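Local coordinates for protein putative efflux transporter (Bacteroides eggerthii, PDB 4L8J) that is probably the periplasmic adaptor (membrane-fusion) subunit of an efflux pump, as in the HlyD family of secretion proteins, at residues A262-S267 / Y273-K278. Numbering follows the deposited sequence.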
loop_
_atom_site.group_PDB
_atom_site.type_symbol
_atom_site.label_atom_id
_atom_site.label_comp_id
_atom_site.label_asym_id
_atom_site.label_seq_id
_atom_site.Cartn_x
_atom_site.Cartn_y
_atom_site.Cartn_z
ATOM N N ALA A 262 -10.593 17.594 -1.882
ATOM C CA ALA A 262 -10.048 18.703 -2.676
ATOM C C ALA A 262 -10.228 18.475 -4.182
ATOM O O ALA A 262 -10.234 19.442 -4.945
ATOM C CB ALA A 262 -8.558 18.887 -2.375
ATOM N N VAL A 263 -10.339 17.202 -4.608
ATOM C CA VAL A 263 -10.343 16.845 -6.010
ATOM C C VAL A 263 -11.775 16.730 -6.576
ATOM O O VAL A 263 -12.678 16.172 -5.944
ATOM C CB VAL A 263 -9.502 15.544 -6.239
ATOM C CG1 VAL A 263 -9.499 15.111 -7.705
ATOM C CG2 VAL A 263 -8.063 15.721 -5.742
ATOM N N PHE A 264 -11.958 17.281 -7.790
ATOM C CA PHE A 264 -13.236 17.256 -8.494
ATOM C C PHE A 264 -13.013 17.056 -10.006
ATOM O O PHE A 264 -11.887 17.201 -10.510
ATOM C CB PHE A 264 -14.049 18.541 -8.198
ATOM C CG PHE A 264 -13.365 19.844 -8.530
ATOM C CD1 PHE A 264 -12.586 20.501 -7.581
ATOM C CD2 PHE A 264 -13.519 20.428 -9.780
ATOM C CE1 PHE A 264 -11.964 21.717 -7.886
ATOM C CE2 PHE A 264 -12.918 21.656 -10.073
ATOM C CZ PHE A 264 -12.139 22.287 -9.123
ATOM N N GLY A 265 -14.092 16.697 -10.700
ATOM C CA GLY A 265 -14.074 16.462 -12.136
ATOM C C GLY A 265 -14.642 17.607 -12.960
ATOM O O GLY A 265 -14.783 18.734 -12.484
ATOM N N ASP A 266 -14.961 17.306 -14.215
ATOM C CA ASP A 266 -15.561 18.210 -15.195
ATOM C C ASP A 266 -16.647 17.428 -15.946
ATOM O O ASP A 266 -16.413 16.282 -16.320
ATOM C CB ASP A 266 -14.475 18.742 -16.166
ATOM C CG ASP A 266 -14.861 19.974 -16.979
ATOM O OD1 ASP A 266 -15.945 19.960 -17.607
ATOM O OD2 ASP A 266 -14.052 20.925 -17.034
ATOM N N SER A 267 -17.817 18.041 -16.182
ATOM C CA SER A 267 -18.906 17.366 -16.908
ATOM C C SER A 267 -18.542 17.159 -18.396
ATOM O O SER A 267 -19.129 16.291 -19.043
ATOM C CB SER A 267 -20.221 18.133 -16.769
ATOM O OG SER A 267 -20.173 19.428 -17.350
ATOM N N TYR A 273 -9.272 17.975 -11.086
ATOM C CA TYR A 273 -8.871 19.324 -10.705
ATOM C C TYR A 273 -8.899 19.537 -9.215
ATOM O O TYR A 273 -9.539 18.788 -8.480
ATOM C CB TYR A 273 -9.837 20.363 -11.355
ATOM C CG TYR A 273 -9.968 20.232 -12.855
ATOM C CD1 TYR A 273 -9.096 20.898 -13.713
ATOM C CD2 TYR A 273 -10.944 19.412 -13.420
ATOM C CE1 TYR A 273 -9.185 20.745 -15.097
ATOM C CE2 TYR A 273 -11.039 19.249 -14.800
ATOM C CZ TYR A 273 -10.177 19.941 -15.637
ATOM O OH TYR A 273 -10.286 19.784 -16.999
ATOM N N VAL A 274 -8.256 20.637 -8.797
ATOM C CA VAL A 274 -8.298 21.230 -7.463
ATOM C C VAL A 274 -8.502 22.748 -7.625
ATOM O O VAL A 274 -8.228 23.301 -8.699
ATOM C CB VAL A 274 -7.040 20.957 -6.570
ATOM C CG1 VAL A 274 -6.867 19.473 -6.254
ATOM C CG2 VAL A 274 -5.778 21.574 -7.178
ATOM N N TRP A 275 -8.869 23.415 -6.531
ATOM C CA TRP A 275 -8.897 24.878 -6.463
ATOM C C TRP A 275 -7.649 25.296 -5.725
ATOM O O TRP A 275 -7.488 24.914 -4.566
ATOM C CB TRP A 275 -10.145 25.415 -5.729
ATOM C CG TRP A 275 -11.456 25.265 -6.434
ATOM C CD1 TRP A 275 -12.533 24.533 -6.017
ATOM C CD2 TRP A 275 -11.858 25.923 -7.645
ATOM N NE1 TRP A 275 -13.582 24.691 -6.894
ATOM C CE2 TRP A 275 -13.190 25.529 -7.912
ATOM C CE3 TRP A 275 -11.231 26.841 -8.513
ATOM C CZ2 TRP A 275 -13.904 26.004 -9.027
ATOM C CZ3 TRP A 275 -11.935 27.310 -9.611
ATOM C CH2 TRP A 275 -13.244 26.864 -9.879
ATOM N N ILE A 276 -6.758 26.029 -6.386
ATOM C CA ILE A 276 -5.564 26.604 -5.784
ATOM C C ILE A 276 -5.954 27.968 -5.180
ATOM O O ILE A 276 -6.571 28.784 -5.863
ATOM C CB ILE A 276 -4.394 26.730 -6.824
ATOM C CG1 ILE A 276 -3.772 25.347 -7.155
ATOM C CG2 ILE A 276 -3.258 27.735 -6.340
ATOM C CD1 ILE A 276 -2.957 24.741 -6.021
ATOM N N VAL A 277 -5.571 28.211 -3.927
ATOM C CA VAL A 277 -5.816 29.467 -3.230
ATOM C C VAL A 277 -4.550 30.319 -3.299
ATOM O O VAL A 277 -3.529 29.952 -2.729
ATOM C CB VAL A 277 -6.251 29.241 -1.766
ATOM C CG1 VAL A 277 -6.510 30.576 -1.057
ATOM C CG2 VAL A 277 -7.475 28.344 -1.701
ATOM N N LYS A 278 -4.632 31.439 -4.014
ATOM C CA LYS A 278 -3.575 32.440 -4.145
ATOM C C LYS A 278 -4.210 33.811 -3.941
ATOM O O LYS A 278 -5.191 34.134 -4.624
ATOM C CB LYS A 278 -2.856 32.353 -5.511
ATOM C CG LYS A 278 -1.516 33.100 -5.528
ATOM C CD LYS A 278 -0.377 32.213 -4.990
ATOM C CE LYS A 278 0.661 32.946 -4.169
ATOM N NZ LYS A 278 1.603 31.995 -3.518
HETATM O O HOH W 1 -9.928 21.942 -4.360
#
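One face of the F264 ring receives CB of Y273, which stands 3.9 Å from the ring centroid and 25° off the normal, a CH-pi contact. F264 in turn reaches one face of the W275 indole with CE1 and CZ, F264 CE1 coming to 3.4 Å from W275 CD1; the two ring planes are inclined by 35°. A chi1 of 57° sets the phenyl between its own backbone N and carbonyl carbon, and from there it leans across the partner strand toward the indole. At the edge of the Y273 ring, near its plane, lies F264 O, while D266 CB comes to 3.7 Å from Y273 CE2.

Two backbone bonds define F264 and Y273 as an antiparallel hydrogen-bonded pair: F264 N to Y273 O, 2.9 Å, and Y273 N to F264 O, 2.8 Å. V263 CA adds a CA-H...O contact to the same Y273 carbonyl. The strands splay after this single bridge: a water links A262 O and W275 N, 4.5 Å apart, donating to the first and accepting from the second.

The bridge fastens 264-266 onto the two-stranded antiparallel sheet 271-278/281-289, probably in the membrane-proximal domain of such adaptors. From strand 281-289, R284 forms a salt bridge with D266 and a cation-pi contact with Y273; W275 NE1 bonds V315 O of the second subunit, so the W275 side lies at the subunit interface.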